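Local coordinates for protein arginase (Thermus thermophilus, PDB 2EF5) that probably hydrolyses L-arginine to urea and L-ornithine, using a pair of manganese ions held in each subunit, at residues R2-L12 with P84-D95; E43-S51 with A72-L83. All coordinates share one frame; numbering follows the deposited sequence.

Contact 1 of 2, residues R2-L12 with P84-D95; sequences RVAVVGVPMDL and PEGVFPIVLGGD. With LYS (lysine), chain K.
Ala4 is gripped through both of its backbone polar atoms by the strand 87-93: its N donates to Phe88 O (2.8 Å) and its O accepts from Ile90 N. The same parallel ladder runs from Phe88 N on Arg2 O to Val8 N on Leu92 O, and Val6 takes the place of Ala4 two residues on. Between these bonds CA-H...O contacts fill in, such as Val91 CA on Val6 O at 3.2 Å.

Apolar side chains divide between the two faces. On the face of Val3, Val5, Ile90 and Leu92, Val5 CG1, set anti to its own N (chi1 176°), meets Leu92 CD1 at 3.6 Å, and Val3 CG1 meets Ile90 CD1. On the other face Ala4 CB sits against Val87 CG1, while Val91 straddles two valines, its CG2 beside Val6 CG1 and its CG1 3.7 Å from Val8 CG2. Helix 66-81 packs on this second face.

At the start of the ladder the Arg2 guanidinium lies with one face over Val87 CG2, and its NH2 makes a weak, bent bond to Glu85 O (3.2 Å) in the type II turn Pro84 to Val87.

Beyond the strands the link is polar. Asp95 N donates to Met10 O (2.8 Å), and Asp95 OD2 turns its syn lone pair to Leu12 N at 2.6 Å. Asp95 thus grips the chain at Met10 and again at Leu12, through its backbone N and its carboxylate. The Met10 side chain crosses that of Asp95 at about a right angle, CE resting 3.5 Å from Asp95 CB. Pro9, centre of an inverse gamma turn, touches the bound lysine.

Neighbouring parallel strands with functional residues at their C-terminal ends are characteristic of the arginase alpha/beta fold; here strand 87-93 runs through Asp95 to the manganese ligand His96.

Contact 2 of 2, residues E43-S51 with A72-L83; sequences EDLGDVPVS and AALVLKERLAAL
Leu45 and Arg79 meet at a slant, Leu45 CB over one face of the guanidinium toward its rim and the two methyls beside its nitrogens. Leu45 CD2 comes to 3.3 Å from Arg79 NH2 and Leu45 CD1 to 3.8 Å from Arg79 NE. The arginine reaches this place through a bend at its second torsion (chi2 77°), which brings the guanidinium alongside Leu45. Leu45 CD1 also meets Leu83 CD2 at 4.1 Å, just past the helix.

This is the helix of a beta-alpha-beta crossover, which covers one face of the parallel sheet of the arginase alpha/beta fold: the chain leaves strand 41-47, outermost on its side within the chain, passes through helix 66-81 and enters 87-93, with strand 2-8 lying between the two. No hydrogen bond joins the two segments. Val48 and Val75 run antiparallel to each other, overlapping CG1 to CG1 at 3.8 Å, and Val48 CG1 also touches Ala72 O. The other branch, Val48 CG2, faces Leu76, 4.2 Å from its CD1. Farther along, Ala72 CB comes to 4.0 Å from Pro49 O, and Val50 CG2 approaches the same methyl, Ala72 CB, at 4.5 Å.

In the fold
Contact 2 is nested inside the chain loop that contact 1 closes, and their centres lie about 7 Å apart. Strand 2-8 is shared ground: it pairs with 87-93 on one side and 41-47 on the other, with Val5 O 2.8 Å from Leu45 N and Gly7 O 2.9 Å from Val48 N, both probable hydrogen bonds. Leu76 of helix 66-81 packs on Val6, Val8 and Val91, joining the two contacts through one side chain. The metal site is nearer contact 1, the Asp95 side chain being about 8 Å from a manganese ion against about 14 Å for Leu76. The bound lysine, in the pocket that includes Pro9, lies about 7 Å from the Val50 side chain.

Contact 1 of 2, residues R2-L12 with P84-D95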
loop_
_atom_site.group_PDB
_atom_site.type_symbol
_atom_site.label_atom_id
_atom_site.label_comp_id
_atom_site.label_asym_id
_atom_site.label_seq_id
_atom_site.Cartn_x
_atom_site.Cartn_y
_atom_site.Cartn_z
ATOM N N ARG A 2 -32.650 31.036 -24.548
ATOM C CA ARG A 2 -33.878 30.248 -24.537
ATOM C C ARG A 2 -33.805 28.965 -23.719
ATOM O O ARG A 2 -32.828 28.218 -23.787
ATOM C CB ARG A 2 -34.286 29.898 -25.970
ATOM C CG ARG A 2 -34.703 31.088 -26.827
ATOM C CD ARG A 2 -34.804 30.676 -28.292
ATOM N NE ARG A 2 -33.495 30.290 -28.822
ATOM C CZ ARG A 2 -33.297 29.661 -29.979
ATOM N NH1 ARG A 2 -34.328 29.338 -30.751
ATOM N NH2 ARG A 2 -32.065 29.350 -30.361
ATOM N N VAL A 3 -34.864 28.712 -22.960
ATOM C CA VAL A 3 -34.962 27.520 -22.129
ATOM C C VAL A 3 -36.310 26.839 -22.331
ATOM O O VAL A 3 -37.353 27.495 -22.373
ATOM C CB VAL A 3 -34.813 27.864 -20.624
ATOM C CG1 VAL A 3 -35.150 26.648 -19.770
ATOM C CG2 VAL A 3 -33.403 28.327 -20.336
ATOM N N ALA A 4 -36.280 25.519 -22.464
ATOM C CA ALA A 4 -37.498 24.742 -22.627
ATOM C C ALA A 4 -37.580 23.761 -21.460
ATOM O O ALA A 4 -36.627 23.035 -21.184
ATOM C CB ALA A 4 -37.482 23.984 -23.951
ATOM N N VAL A 5 -38.716 23.762 -20.777
ATOM C CA VAL A 5 -38.942 22.875 -19.639
ATOM C C VAL A 5 -39.977 21.814 -19.984
ATOM O O VAL A 5 -41.075 22.132 -20.445
ATOM C CB VAL A 5 -39.469 23.658 -18.419
ATOM C CG1 VAL A 5 -39.796 22.702 -17.286
ATOM C CG2 VAL A 5 -38.437 24.685 -17.970
ATOM N N VAL A 6 -39.629 20.553 -19.765
ATOM C CA VAL A 6 -40.562 19.466 -20.031
ATOM C C VAL A 6 -40.565 18.503 -18.851
ATOM O O VAL A 6 -39.514 18.193 -18.287
ATOM C CB VAL A 6 -40.194 18.702 -21.316
ATOM C CG1 VAL A 6 -38.812 18.100 -21.191
ATOM C CG2 VAL A 6 -41.218 17.615 -21.573
ATOM N N GLY A 7 -41.749 18.040 -18.472
ATOM C CA GLY A 7 -41.846 17.124 -17.349
ATOM C C GLY A 7 -42.122 15.690 -17.750
ATOM O O GLY A 7 -42.711 15.415 -18.799
ATOM N N VAL A 8 -41.672 14.769 -16.909
ATOM C CA VAL A 8 -41.881 13.347 -17.128
ATOM C C VAL A 8 -42.363 12.776 -15.791
ATOM O O VAL A 8 -41.565 12.336 -14.969
ATOM C CB VAL A 8 -40.576 12.638 -17.553
ATOM C CG1 VAL A 8 -40.865 11.194 -17.942
ATOM C CG2 VAL A 8 -39.943 13.372 -18.714
ATOM N N PRO A 9 -43.685 12.802 -15.553
ATOM C CA PRO A 9 -44.270 12.292 -14.312
ATOM C C PRO A 9 -44.264 10.772 -14.295
ATOM O O PRO A 9 -45.310 10.130 -14.236
ATOM C CB PRO A 9 -45.674 12.874 -14.345
ATOM C CG PRO A 9 -46.002 12.810 -15.799
ATOM C CD PRO A 9 -44.736 13.325 -16.447
ATOM N N MET A 10 -43.067 10.205 -14.341
ATOM C CA MET A 10 -42.897 8.762 -14.370
ATOM C C MET A 10 -42.496 8.188 -13.017
ATOM O O MET A 10 -41.557 8.661 -12.370
ATOM C CB MET A 10 -41.849 8.411 -15.429
ATOM C CG MET A 10 -41.597 6.930 -15.645
ATOM S SD MET A 10 -40.443 6.705 -17.024
ATOM C CE MET A 10 -38.928 6.902 -16.214
ATOM N N ASP A 11 -43.229 7.165 -12.600
ATOM C CA ASP A 11 -42.995 6.480 -11.342
ATOM C C ASP A 11 -43.315 5.018 -11.631
ATOM O O ASP A 11 -44.343 4.494 -11.195
ATOM C CB ASP A 11 -43.943 7.007 -10.263
ATOM C CG ASP A 11 -43.590 6.502 -8.880
ATOM O OD1 ASP A 11 -43.136 5.346 -8.764
ATOM O OD2 ASP A 11 -43.779 7.255 -7.903
ATOM N N LEU A 12 -42.439 4.371 -12.388
ATOM C CA LEU A 12 -42.636 2.978 -12.753
ATOM C C LEU A 12 -41.567 2.082 -12.137
ATOM O O LEU A 12 -40.562 1.781 -12.777
ATOM C CB LEU A 12 -42.624 2.845 -14.277
ATOM C CG LEU A 12 -43.736 3.595 -15.019
ATOM C CD1 LEU A 12 -43.487 3.528 -16.513
ATOM C CD2 LEU A 12 -45.090 2.988 -14.674
ATOM N N PRO A 84 -35.336 23.428 -31.519
ATOM C CA PRO A 84 -34.374 24.161 -32.344
ATOM C C PRO A 84 -33.093 24.243 -31.509
ATOM O O PRO A 84 -33.162 24.421 -30.295
ATOM C CB PRO A 84 -35.053 25.516 -32.541
ATOM C CG PRO A 84 -35.923 25.659 -31.326
ATOM C CD PRO A 84 -36.492 24.270 -31.169
ATOM N N GLU A 85 -31.933 24.080 -32.140
ATOM C CA GLU A 85 -30.677 24.131 -31.402
ATOM C C GLU A 85 -30.517 25.545 -30.807
ATOM O O GLU A 85 -31.020 26.530 -31.354
ATOM C CB GLU A 85 -29.528 23.700 -32.330
ATOM C CG GLU A 85 -29.658 22.190 -32.712
ATOM C CD GLU A 85 -28.542 21.615 -33.572
ATOM O OE1 GLU A 85 -28.534 21.881 -34.796
ATOM O OE2 GLU A 85 -27.633 20.941 -33.021
ATOM N N GLY A 86 -29.890 25.628 -29.637
ATOM C CA GLY A 86 -29.729 26.906 -28.959
ATOM C C GLY A 86 -30.732 27.004 -27.820
ATOM O O GLY A 86 -30.689 27.926 -27.003
ATOM N N VAL A 87 -31.654 26.049 -27.773
ATOM C CA VAL A 87 -32.650 26.024 -26.715
ATOM C C VAL A 87 -32.169 25.037 -25.653
ATOM O O VAL A 87 -31.961 23.853 -25.933
ATOM C CB VAL A 87 -34.036 25.595 -27.248
ATOM C CG1 VAL A 87 -35.029 25.503 -26.099
ATOM C CG2 VAL A 87 -34.536 26.604 -28.277
ATOM N N PHE A 88 -31.977 25.543 -24.439
ATOM C CA PHE A 88 -31.510 24.738 -23.316
ATOM C C PHE A 88 -32.679 23.960 -22.707
ATOM O O PHE A 88 -33.644 24.556 -22.213
ATOM C CB PHE A 88 -30.890 25.655 -22.256
ATOM C CG PHE A 88 -30.169 24.925 -21.158
ATOM C CD1 PHE A 88 -28.783 24.928 -21.100
ATOM C CD2 PHE A 88 -30.878 24.254 -20.168
ATOM C CE1 PHE A 88 -28.110 24.277 -20.063
ATOM C CE2 PHE A 88 -30.218 23.597 -19.128
ATOM C CZ PHE A 88 -28.838 23.607 -19.072
ATOM N N PRO A 89 -32.609 22.620 -22.736
ATOM C CA PRO A 89 -33.692 21.812 -22.170
ATOM C C PRO A 89 -33.484 21.394 -20.719
ATOM O O PRO A 89 -32.403 20.933 -20.340
ATOM C CB PRO A 89 -33.723 20.603 -23.089
ATOM C CG PRO A 89 -32.263 20.363 -23.311
ATOM C CD PRO A 89 -31.719 21.782 -23.561
ATOM N N ILE A 90 -34.536 21.547 -19.924
ATOM C CA ILE A 90 -34.518 21.140 -18.527
ATOM C C ILE A 90 -35.655 20.141 -18.396
ATOM O O ILE A 90 -36.820 20.477 -18.630
ATOM C CB ILE A 90 -34.799 22.298 -17.561
ATOM C CG1 ILE A 90 -33.703 23.359 -17.667
ATOM C CG2 ILE A 90 -34.880 21.755 -16.130
ATOM C CD1 ILE A 90 -33.942 24.565 -16.768
ATOM N N VAL A 91 -35.317 18.913 -18.029
ATOM C CA VAL A 91 -36.316 17.874 -17.883
ATOM C C VAL A 91 -36.606 17.634 -16.406
ATOM O O VAL A 91 -35.709 17.330 -15.632
ATOM C CB VAL A 91 -35.832 16.563 -18.537
ATOM C CG1 VAL A 91 -36.928 15.509 -18.465
ATOM C CG2 VAL A 91 -35.421 16.832 -19.988
ATOM N N LEU A 92 -37.872 17.789 -16.034
ATOM C CA LEU A 92 -38.325 17.602 -14.664
ATOM C C LEU A 92 -38.799 16.182 -14.564
ATOM O O LEU A 92 -39.615 15.725 -15.363
ATOM C CB LEU A 92 -39.494 18.527 -14.347
ATOM C CG LEU A 92 -39.330 19.979 -14.792
ATOM C CD1 LEU A 92 -40.572 20.764 -14.399
ATOM C CD2 LEU A 92 -38.083 20.586 -14.158
ATOM N N GLY A 93 -38.321 15.459 -13.573
ATOM C CA GLY A 93 -38.779 14.100 -13.538
ATOM C C GLY A 93 -39.237 13.463 -12.268
ATOM O O GLY A 93 -39.335 14.064 -11.194
ATOM N N GLY A 94 -39.579 12.202 -12.480
ATOM C CA GLY A 94 -39.974 11.311 -11.437
ATOM C C GLY A 94 -38.730 10.454 -11.542
ATOM O O GLY A 94 -37.629 10.957 -11.295
ATOM N N ASP A 95 -38.889 9.206 -11.974
ATOM C CA ASP A 95 -37.777 8.270 -12.108
ATOM C C ASP A 95 -36.599 8.786 -12.910
ATOM O O ASP A 95 -36.772 9.436 -13.938
ATOM C CB ASP A 95 -38.232 6.971 -12.786
ATOM C CG ASP A 95 -39.356 6.287 -12.053
ATOM O OD1 ASP A 95 -39.337 6.293 -10.806
ATOM O OD2 ASP A 95 -40.246 5.727 -12.729
HETATM N N LYS K . -50.639 18.903 -10.206
HETATM C CA LYS K . -50.153 17.847 -11.337
HETATM C C LYS K . -51.544 17.394 -12.107
HETATM O O LYS K . -51.623 17.645 -13.324
HETATM C CB LYS K . -49.458 16.695 -10.470
HETATM C CG LYS K . -48.251 15.582 -10.772
HETATM C CD LYS K . -48.110 14.168 -10.164
HETATM C CE LYS K . -47.433 13.185 -11.359
HETATM N NZ LYS K . -48.167 12.269 -12.577
HETATM O OXT LYS K . -52.555 16.773 -11.645
#

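Contact 2 of 2, residues E43-S51 with A72-L83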
loop_
_atom_site.group_PDB
_atom_site.type_symbol
_atom_site.label_atom_id
_atom_site.label_comp_id
_atom_site.label_asym_id
_atom_site.label_seq_id
_atom_site.Cartn_x
_atom_site.Cartn_y
_atom_site.Cartn_z
ATOM N N GLU A 43 -40.140 28.520 -22.012
ATOM C CA GLU A 43 -41.317 27.853 -22.550
ATOM C C GLU A 43 -41.546 26.499 -21.864
ATOM O O GLU A 43 -40.653 25.654 -21.814
ATOM C CB GLU A 43 -41.159 27.640 -24.062
ATOM C CG GLU A 43 -42.047 26.539 -24.614
ATOM C CD GLU A 43 -42.044 26.465 -26.128
ATOM O OE1 GLU A 43 -40.949 26.467 -26.731
ATOM O OE2 GLU A 43 -43.148 26.394 -26.709
ATOM N N ASP A 44 -42.743 26.304 -21.327
ATOM C CA ASP A 44 -43.081 25.051 -20.671
ATOM C C ASP A 44 -43.745 24.175 -21.723
ATOM O O ASP A 44 -44.803 24.521 -22.238
ATOM C CB ASP A 44 -44.058 25.293 -19.520
ATOM C CG ASP A 44 -44.197 24.086 -18.611
ATOM O OD1 ASP A 44 -44.130 22.947 -19.119
ATOM O OD2 ASP A 44 -44.387 24.277 -17.390
ATOM N N LEU A 45 -43.121 23.049 -22.039
ATOM C CA LEU A 45 -43.650 22.132 -23.042
ATOM C C LEU A 45 -44.667 21.161 -22.459
ATOM O O LEU A 45 -45.165 20.287 -23.157
ATOM C CB LEU A 45 -42.505 21.341 -23.682
ATOM C CG LEU A 45 -41.364 22.152 -24.302
ATOM C CD1 LEU A 45 -40.302 21.208 -24.849
ATOM C CD2 LEU A 45 -41.909 23.057 -25.396
ATOM N N GLY A 46 -44.975 21.312 -21.177
ATOM C CA GLY A 46 -45.930 20.419 -20.545
ATOM C C GLY A 46 -45.277 19.107 -20.157
ATOM O O GLY A 46 -44.071 19.060 -19.924
ATOM N N ASP A 47 -46.058 18.035 -20.088
ATOM C CA ASP A 47 -45.503 16.736 -19.714
ATOM C C ASP A 47 -45.594 15.701 -20.819
ATOM O O ASP A 47 -46.487 15.748 -21.660
ATOM C CB ASP A 47 -46.214 16.147 -18.491
ATOM C CG ASP A 47 -45.981 16.939 -17.226
ATOM O OD1 ASP A 47 -44.984 17.682 -17.145
ATOM O OD2 ASP A 47 -46.800 16.803 -16.296
ATOM N N VAL A 48 -44.657 14.761 -20.799
ATOM C CA VAL A 48 -44.638 13.663 -21.751
ATOM C C VAL A 48 -45.616 12.637 -21.195
ATOM O O VAL A 48 -45.594 12.334 -20.003
ATOM C CB VAL A 48 -43.237 13.026 -21.836
ATOM C CG1 VAL A 48 -43.321 11.649 -22.486
ATOM C CG2 VAL A 48 -42.308 13.931 -22.635
ATOM N N PRO A 49 -46.497 12.095 -22.046
ATOM C CA PRO A 49 -47.475 11.100 -21.593
ATOM C C PRO A 49 -46.803 9.878 -20.962
ATOM O O PRO A 49 -45.854 9.332 -21.519
ATOM C CB PRO A 49 -48.222 10.741 -22.879
ATOM C CG PRO A 49 -48.122 11.999 -23.697
ATOM C CD PRO A 49 -46.682 12.401 -23.476
ATOM N N VAL A 50 -47.282 9.457 -19.797
ATOM C CA VAL A 50 -46.711 8.281 -19.151
ATOM C C VAL A 50 -47.791 7.293 -18.737
ATOM O O VAL A 50 -48.654 7.608 -17.923
ATOM C CB VAL A 50 -45.893 8.643 -17.897
ATOM C CG1 VAL A 50 -45.216 7.397 -17.355
ATOM C CG2 VAL A 50 -44.854 9.693 -18.234
ATOM N N SER A 51 -47.734 6.092 -19.303
ATOM C CA SER A 51 -48.698 5.045 -18.984
ATOM C C SER A 51 -47.957 3.835 -18.431
ATOM O O SER A 51 -47.168 3.209 -19.138
ATOM C CB SER A 51 -49.485 4.653 -20.233
ATOM N N ALA A 72 -42.191 5.916 -23.106
ATOM C CA ALA A 72 -42.162 7.282 -22.588
ATOM C C ALA A 72 -40.826 7.968 -22.873
ATOM O O ALA A 72 -40.796 9.092 -23.367
ATOM C CB ALA A 72 -42.442 7.279 -21.092
ATOM N N ALA A 73 -39.728 7.291 -22.552
ATOM C CA ALA A 73 -38.400 7.842 -22.780
ATOM C C ALA A 73 -38.173 8.158 -24.256
ATOM O O ALA A 73 -37.472 9.107 -24.597
ATOM C CB ALA A 73 -37.340 6.869 -22.286
ATOM N N LEU A 74 -38.770 7.353 -25.129
ATOM C CA LEU A 74 -38.627 7.549 -26.569
ATOM C C LEU A 74 -39.347 8.823 -27.010
ATOM O O LEU A 74 -38.849 9.569 -27.848
ATOM C CB LEU A 74 -39.180 6.330 -27.326
ATOM C CG LEU A 74 -38.819 6.204 -28.810
ATOM C CD1 LEU A 74 -37.306 6.299 -28.987
ATOM C CD2 LEU A 74 -39.345 4.872 -29.350
ATOM N N VAL A 75 -40.518 9.072 -26.437
ATOM C CA VAL A 75 -41.271 10.276 -26.765
ATOM C C VAL A 75 -40.445 11.474 -26.300
ATOM O O VAL A 75 -40.362 12.491 -26.994
ATOM C CB VAL A 75 -42.645 10.292 -26.052
ATOM C CG1 VAL A 75 -43.344 11.626 -26.271
ATOM C CG2 VAL A 75 -43.508 9.157 -26.574
ATOM N N LEU A 76 -39.834 11.345 -25.125
ATOM C CA LEU A 76 -39.001 12.412 -24.576
ATOM C C LEU A 76 -37.804 12.675 -25.489
ATOM O O LEU A 76 -37.512 13.820 -25.824
ATOM C CB LEU A 76 -38.509 12.035 -23.177
ATOM C CG LEU A 76 -37.502 12.973 -22.504
ATOM C CD1 LEU A 76 -38.129 14.345 -22.305
ATOM C CD2 LEU A 76 -37.074 12.381 -21.166
ATOM N N LYS A 77 -37.114 11.612 -25.888
ATOM C CA LYS A 77 -35.956 11.745 -26.762
ATOM C C LYS A 77 -36.326 12.509 -28.030
ATOM O O LYS A 77 -35.641 13.449 -28.421
ATOM C CB LYS A 77 -35.413 10.364 -27.131
ATOM C CG LYS A 77 -34.286 10.374 -28.155
ATOM C CD LYS A 77 -33.918 8.958 -28.567
ATOM C CE LYS A 77 -32.875 8.952 -29.674
ATOM N NZ LYS A 77 -32.541 7.559 -30.101
ATOM N N GLU A 78 -37.424 12.107 -28.661
ATOM C CA GLU A 78 -37.875 12.746 -29.894
ATOM C C GLU A 78 -38.247 14.205 -29.688
ATOM O O GLU A 78 -37.973 15.051 -30.542
ATOM C CB GLU A 78 -39.070 11.986 -30.463
ATOM C CG GLU A 78 -38.809 10.505 -30.625
ATOM C CD GLU A 78 -40.005 9.753 -31.161
ATOM O OE1 GLU A 78 -41.121 9.936 -30.624
ATOM O OE2 GLU A 78 -39.824 8.970 -32.117
ATOM N N ARG A 79 -38.881 14.493 -28.555
ATOM C CA ARG A 79 -39.288 15.854 -28.239
ATOM C C ARG A 79 -38.083 16.777 -28.101
ATOM O O ARG A 79 -38.106 17.908 -28.578
ATOM C CB ARG A 79 -40.106 15.875 -26.945
ATOM C CG ARG A 79 -40.616 17.253 -26.577
ATOM C CD ARG A 79 -41.815 17.660 -27.419
ATOM N NE ARG A 79 -41.933 19.112 -27.524
ATOM C CZ ARG A 79 -43.087 19.766 -27.597
ATOM N NH1 ARG A 79 -44.233 19.094 -27.572
ATOM N NH2 ARG A 79 -43.101 21.089 -27.707
ATOM N N LEU A 80 -37.031 16.288 -27.452
ATOM C CA LEU A 80 -35.823 17.083 -27.255
ATOM C C LEU A 80 -35.004 17.215 -28.543
ATOM O O LEU A 80 -34.457 18.280 -28.837
ATOM C CB LEU A 80 -34.957 16.466 -26.147
ATOM C CG LEU A 80 -35.535 16.435 -24.723
ATOM C CD1 LEU A 80 -34.507 15.841 -23.772
ATOM C CD2 LEU A 80 -35.909 17.839 -24.277
ATOM N N ALA A 81 -34.922 16.133 -29.310
ATOM C CA ALA A 81 -34.160 16.146 -30.554
ATOM C C ALA A 81 -34.786 17.114 -31.551
ATOM O O ALA A 81 -34.100 17.666 -32.408
ATOM C CB ALA A 81 -34.105 14.743 -31.154
ATOM N N ALA A 82 -36.090 17.322 -31.427
ATOM C CA ALA A 82 -36.803 18.212 -32.330
ATOM C C ALA A 82 -36.691 19.690 -31.960
ATOM O O ALA A 82 -37.084 20.554 -32.746
ATOM C CB ALA A 82 -38.272 17.805 -32.402
ATOM N N LEU A 83 -36.166 19.990 -30.776
ATOM C CA LEU A 83 -36.028 21.382 -30.356
ATOM C C LEU A 83 -35.046 22.151 -31.232
ATOM O O LEU A 83 -34.046 21.601 -31.679
ATOM C CB LEU A 83 -35.545 21.465 -28.898
ATOM C CG LEU A 83 -36.550 21.156 -27.783
ATOM C CD1 LEU A 83 -35.854 21.195 -26.435
ATOM C CD2 LEU A 83 -37.678 22.171 -27.819
#